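Local coordinates for oxidase/hydroxylase (Streptomyces hygroscopicus subsp. hygroscopicus, PDB 4XCB), which probably acts as a 2-oxoglutarate-dependent dioxygenase of the phytanoyl-CoA dioxygenase family, binding hygromycin B beside its metal centre, at residues 107-121 with 161-173. Numbering follows the deposited sequence.
Sequences GNSELLDLGDRQVGR and GSHKANFPLLRER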
loop_
_atom_site.group_PDB
_atom_site.type_symbol
_atom_site.label_atom_id
_atom_site.label_comp_id
_atom_site.label_asym_id
_atom_site.label_seq_id
_atom_site.Cartn_x
_atom_site.Cartn_y
_atom_site.Cartn_z
ATOM N N GLY A 107 14.983 -3.364 -9.116
ATOM C CA GLY A 107 14.536 -4.041 -7.906
ATOM C C GLY A 107 13.863 -3.053 -6.960
ATOM O O GLY A 107 14.423 -2.013 -6.620
ATOM N N ASN A 108 12.668 -3.403 -6.507
ATOM C CA ASN A 108 11.830 -2.504 -5.720
ATOM C C ASN A 108 12.401 -2.104 -4.356
ATOM O O ASN A 108 12.148 -0.983 -3.878
ATOM C CB ASN A 108 10.454 -3.137 -5.527
ATOM C CG ASN A 108 9.405 -2.149 -5.029
ATOM O OD1 ASN A 108 9.263 -1.033 -5.553
ATOM N ND2 ASN A 108 8.664 -2.557 -4.003
ATOM N N SER A 109 13.150 -2.995 -3.715
ATOM C CA SER A 109 13.596 -2.747 -2.345
ATOM C C SER A 109 15.110 -2.798 -2.106
ATOM O O SER A 109 15.552 -3.018 -0.970
ATOM C CB SER A 109 12.914 -3.738 -1.396
ATOM O OG SER A 109 11.526 -3.461 -1.286
ATOM N N GLU A 110 15.910 -2.554 -3.139
ATOM C CA GLU A 110 17.352 -2.580 -2.969
ATOM C C GLU A 110 17.796 -1.383 -2.153
ATOM O O GLU A 110 17.081 -0.368 -2.086
ATOM C CB GLU A 110 18.051 -2.633 -4.325
ATOM C CG GLU A 110 17.650 -3.891 -5.100
ATOM C CD GLU A 110 17.931 -5.173 -4.319
ATOM O OE1 GLU A 110 19.085 -5.358 -3.900
ATOM O OE2 GLU A 110 17.006 -5.980 -4.121
ATOM N N LEU A 111 18.969 -1.499 -1.538
ATOM C CA LEU A 111 19.415 -0.524 -0.551
ATOM C C LEU A 111 20.308 0.551 -1.140
ATOM O O LEU A 111 20.952 0.365 -2.173
ATOM C CB LEU A 111 20.150 -1.226 0.597
ATOM C CG LEU A 111 19.407 -2.407 1.216
ATOM C CD1 LEU A 111 20.281 -3.129 2.241
ATOM C CD2 LEU A 111 18.099 -1.947 1.846
ATOM N N LEU A 112 20.328 1.694 -0.464
ATOM C CA LEU A 112 21.246 2.777 -0.777
ATOM C C LEU A 112 21.704 3.373 0.540
ATOM O O LEU A 112 20.878 3.673 1.398
ATOM C CB LEU A 112 20.576 3.833 -1.661
ATOM C CG LEU A 112 21.340 5.131 -1.928
ATOM C CD1 LEU A 112 22.614 4.871 -2.700
ATOM C CD2 LEU A 112 20.452 6.128 -2.682
ATOM N N ASP A 113 23.018 3.497 0.709
ATOM C CA ASP A 113 23.582 4.103 1.904
ATOM C C ASP A 113 23.723 5.589 1.639
ATOM O O ASP A 113 24.322 5.988 0.632
ATOM C CB ASP A 113 24.944 3.502 2.259
ATOM C CG ASP A 113 24.883 2.004 2.499
ATOM O OD1 ASP A 113 23.844 1.511 2.988
ATOM O OD2 ASP A 113 25.881 1.314 2.196
ATOM N N LEU A 114 23.171 6.402 2.536
ATOM C CA LEU A 114 23.237 7.854 2.388
ATOM C C LEU A 114 24.061 8.543 3.468
ATOM O O LEU A 114 23.852 9.724 3.754
ATOM C CB LEU A 114 21.834 8.449 2.386
ATOM C CG LEU A 114 20.946 8.034 1.218
ATOM C CD1 LEU A 114 19.549 8.570 1.421
ATOM C CD2 LEU A 114 21.535 8.550 -0.081
ATOM N N GLY A 115 24.996 7.817 4.067
ATOM C CA GLY A 115 25.893 8.426 5.033
ATOM C C GLY A 115 25.428 8.238 6.462
ATOM O O GLY A 115 26.039 7.495 7.232
ATOM N N ASP A 116 24.338 8.910 6.822
ATOM C CA ASP A 116 23.803 8.787 8.173
ATOM C C ASP A 116 22.615 7.827 8.236
ATOM O O ASP A 116 21.990 7.673 9.288
ATOM C CB ASP A 116 23.399 10.163 8.709
ATOM C CG ASP A 116 22.192 10.746 7.992
ATOM O OD1 ASP A 116 21.959 10.410 6.806
ATOM O OD2 ASP A 116 21.475 11.552 8.624
ATOM N N ARG A 117 22.317 7.179 7.114
ATOM C CA ARG A 117 21.168 6.294 7.029
ATOM C C ARG A 117 21.198 5.440 5.773
ATOM O O ARG A 117 21.815 5.792 4.767
ATOM C CB ARG A 117 19.866 7.100 7.054
ATOM C CG ARG A 117 19.623 7.884 5.777
ATOM C CD ARG A 117 18.513 8.905 5.944
ATOM N NE ARG A 117 18.974 10.060 6.709
ATOM C CZ ARG A 117 18.167 10.916 7.331
ATOM N NH1 ARG A 117 16.852 10.740 7.294
ATOM N NH2 ARG A 117 18.684 11.942 8.000
ATOM N N GLN A 118 20.499 4.321 5.845
ATOM C CA GLN A 118 20.291 3.462 4.692
ATOM C C GLN A 118 18.812 3.479 4.281
ATOM O O GLN A 118 17.928 3.332 5.122
ATOM C CB GLN A 118 20.750 2.054 5.042
ATOM C CG GLN A 118 20.601 1.047 3.965
ATOM C CD GLN A 118 21.118 -0.301 4.409
ATOM O OE1 GLN A 118 20.410 -1.070 5.070
ATOM N NE2 GLN A 118 22.370 -0.591 4.068
ATOM N N VAL A 119 18.531 3.669 2.997
ATOM C CA VAL A 119 17.142 3.681 2.548
ATOM C C VAL A 119 16.876 2.512 1.610
ATOM O O VAL A 119 17.802 1.988 0.983
ATOM C CB VAL A 119 16.780 5.024 1.859
ATOM C CG1 VAL A 119 16.929 6.167 2.839
ATOM C CG2 VAL A 119 17.668 5.274 0.630
ATOM N N GLY A 120 15.617 2.084 1.539
ATOM C CA GLY A 120 15.240 0.928 0.744
ATOM C C GLY A 120 14.126 1.155 -0.260
ATOM O O GLY A 120 13.538 0.202 -0.772
ATOM N N ARG A 121 13.813 2.418 -0.508
ATOM C CA ARG A 121 12.903 2.804 -1.582
ATOM C C ARG A 121 13.612 3.804 -2.482
ATOM O O ARG A 121 14.323 4.690 -1.998
ATOM C CB ARG A 121 11.616 3.418 -1.031
ATOM C CG ARG A 121 10.638 2.431 -0.420
ATOM C CD ARG A 121 9.767 1.832 -1.517
ATOM N NE ARG A 121 8.896 0.746 -1.074
ATOM C CZ ARG A 121 9.302 -0.502 -0.881
ATOM N NH1 ARG A 121 10.578 -0.808 -1.068
ATOM N NH2 ARG A 121 8.440 -1.445 -0.504
ATOM N N GLY A 161 8.813 -11.173 -9.981
ATOM C CA GLY A 161 8.180 -10.384 -8.940
ATOM C C GLY A 161 9.065 -9.351 -8.254
ATOM O O GLY A 161 8.657 -8.748 -7.244
ATOM N N SER A 162 10.256 -9.111 -8.798
ATOM C CA SER A 162 11.199 -8.205 -8.150
ATOM C C SER A 162 10.734 -6.760 -8.193
ATOM O O SER A 162 11.253 -5.929 -7.455
ATOM C CB SER A 162 12.578 -8.314 -8.787
ATOM O OG SER A 162 12.477 -8.230 -10.188
ATOM N N HIS A 163 9.769 -6.459 -9.052
ATOM C CA HIS A 163 9.251 -5.089 -9.148
ATOM C C HIS A 163 8.357 -4.760 -7.951
ATOM O O HIS A 163 8.060 -3.581 -7.678
ATOM C CB HIS A 163 8.492 -4.893 -10.475
ATOM C CG HIS A 163 7.287 -5.775 -10.614
ATOM N ND1 HIS A 163 7.324 -7.131 -10.354
ATOM C CD2 HIS A 163 6.014 -5.495 -10.979
ATOM C CE1 HIS A 163 6.122 -7.645 -10.549
ATOM N NE2 HIS A 163 5.309 -6.672 -10.935
ATOM N N LYS A 164 7.934 -5.784 -7.213
ATOM C CA LYS A 164 7.111 -5.543 -6.028
ATOM C C LYS A 164 7.765 -6.129 -4.770
ATOM O O LYS A 164 7.101 -6.321 -3.753
ATOM C CB LYS A 164 5.700 -6.114 -6.212
ATOM C CG LYS A 164 4.925 -5.511 -7.381
ATOM C CD LYS A 164 3.496 -6.035 -7.437
ATOM C CE LYS A 164 2.685 -5.382 -8.550
ATOM N NZ LYS A 164 1.356 -6.070 -8.700
ATOM N N ALA A 165 9.068 -6.397 -4.853
ATOM C CA ALA A 165 9.813 -6.986 -3.742
ATOM C C ALA A 165 9.809 -6.083 -2.517
ATOM O O ALA A 165 9.980 -4.858 -2.625
ATOM C CB ALA A 165 11.247 -7.289 -4.163
ATOM N N ASN A 166 9.596 -6.679 -1.349
ATOM C CA ASN A 166 9.676 -5.927 -0.089
ATOM C C ASN A 166 11.011 -6.098 0.632
ATOM O O ASN A 166 11.306 -5.367 1.579
ATOM C CB ASN A 166 8.554 -6.331 0.861
ATOM C CG ASN A 166 7.204 -5.843 0.412
ATOM O OD1 ASN A 166 6.971 -4.630 0.303
ATOM N ND2 ASN A 166 6.285 -6.775 0.187
ATOM N N PHE A 167 11.818 -7.060 0.190
ATOM C CA PHE A 167 13.126 -7.303 0.782
ATOM C C PHE A 167 14.219 -7.004 -0.233
ATOM O O PHE A 167 13.998 -7.170 -1.430
ATOM C CB PHE A 167 13.280 -8.759 1.241
ATOM C CG PHE A 167 12.281 -9.207 2.281
ATOM C CD1 PHE A 167 12.433 -8.842 3.618
ATOM C CD2 PHE A 167 11.215 -10.005 1.930
ATOM C CE1 PHE A 167 11.534 -9.277 4.571
ATOM C CE2 PHE A 167 10.306 -10.444 2.883
ATOM C CZ PHE A 167 10.470 -10.071 4.204
ATOM N N PRO A 168 15.406 -6.595 0.236
ATOM C CA PRO A 168 16.540 -6.422 -0.674
ATOM C C PRO A 168 17.205 -7.754 -0.990
ATOM O O PRO A 168 17.170 -8.682 -0.170
ATOM C CB PRO A 168 17.480 -5.507 0.110
ATOM C CG PRO A 168 17.211 -5.896 1.538
ATOM C CD PRO A 168 15.730 -6.146 1.604
ATOM N N LEU A 169 17.806 -7.843 -2.167
ATOM C CA LEU A 169 18.407 -9.094 -2.620
ATOM C C LEU A 169 19.928 -8.995 -2.741
ATOM O O LEU A 169 20.654 -9.898 -2.328
ATOM C CB LEU A 169 17.805 -9.502 -3.961
ATOM C CG LEU A 169 18.364 -10.815 -4.518
ATOM C CD1 LEU A 169 17.797 -12.006 -3.755
ATOM C CD2 LEU A 169 18.085 -10.935 -5.998
ATOM N N LEU A 170 20.425 -7.894 -3.286
ATOM C CA LEU A 170 21.821 -7.859 -3.674
ATOM C C LEU A 170 22.804 -7.666 -2.518
ATOM O O LEU A 170 23.920 -8.190 -2.562
ATOM C CB LEU A 170 22.028 -6.776 -4.731
ATOM C CG LEU A 170 21.317 -7.111 -6.050
ATOM C CD1 LEU A 170 21.745 -6.139 -7.164
ATOM C CD2 LEU A 170 21.568 -8.569 -6.468
ATOM N N ARG A 171 22.403 -6.920 -1.491
ATOM C CA ARG A 171 23.336 -6.562 -0.423
ATOM C C ARG A 171 23.782 -7.806 0.357
ATOM O O ARG A 171 24.967 -7.972 0.631
ATOM C CB ARG A 171 22.711 -5.524 0.522
ATOM C CG ARG A 171 23.668 -4.907 1.540
ATOM C CD ARG A 171 24.714 -4.015 0.882
ATOM N NE ARG A 171 24.144 -2.830 0.234
ATOM C CZ ARG A 171 24.053 -1.631 0.800
ATOM N NH1 ARG A 171 24.489 -1.442 2.038
ATOM N NH2 ARG A 171 23.530 -0.612 0.124
ATOM N N GLU A 172 22.834 -8.681 0.689
ATOM C CA GLU A 172 23.149 -9.879 1.465
ATOM C C GLU A 172 24.062 -10.805 0.676
ATOM O O GLU A 172 24.989 -11.386 1.235
ATOM C CB GLU A 172 21.872 -10.617 1.891
ATOM C CG GLU A 172 20.865 -10.882 0.779
ATOM C CD GLU A 172 20.928 -12.292 0.200
ATOM O OE1 GLU A 172 20.248 -12.526 -0.827
ATOM O OE2 GLU A 172 21.640 -13.163 0.760
ATOM N N ARG A 173 23.806 -10.925 -0.626
ATOM C CA ARG A 173 24.648 -11.747 -1.493
ATOM C C ARG A 173 26.082 -11.248 -1.468
ATOM O O ARG A 173 27.025 -12.034 -1.390
ATOM C CB ARG A 173 24.122 -11.751 -2.930
ATOM C CG ARG A 173 22.788 -12.441 -3.100
ATOM C CD ARG A 173 22.551 -12.823 -4.559
ATOM N NE ARG A 173 23.533 -13.793 -5.044
ATOM C CZ ARG A 173 23.483 -15.100 -4.802
ATOM N NH1 ARG A 173 22.501 -15.611 -4.068
ATOM N NH2 ARG A 173 24.422 -15.900 -5.290
HETATM O O HOH W 1 14.589 -5.535 -3.893
#
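Glu110 OE2 is gripped by a water and by the backbone N-H of Leu169, which lies on its syn lone pair (2.8 Å from Leu169 N); Glu110 OE1 takes Leu170 N at 2.9 Å, nearly straight at 166°. The chain doubles back at chi2 (-56°), which brings the acid under the start of helix 170-175, where its charge would suit the helix dipole. The water also donates to Phe167 O while accepting from Ser109 N. A glutamine in place of Glu110 would probably leave one of these amides facing an NH2 group and strip the helix start of its negative charge.

Upstream, Asn108 N bonds Ser162 O at 3.0 Å, and Ala165 O receives both Asn108 ND2, from above its carbonyl plane, and Ser109 OG. Leu111 packs its CG on Pro168 CB (3.8 Å) and lays CD1 over one face of the Arg171 guanidinium. Arg171 forms a salt bridge with Asp113, its NH1 3.2 Å from Asp113 OD1, the two planes 88° apart, while its NE pairs with Asp254. Thus the type I turn 107-110 joins the loop leading into helix 170-175 and, through Glu110, the helix start, while hairpin 112-119 meets the helix's first turn through Asp113-Arg171, just outside the metal-binding double-stranded beta-helix.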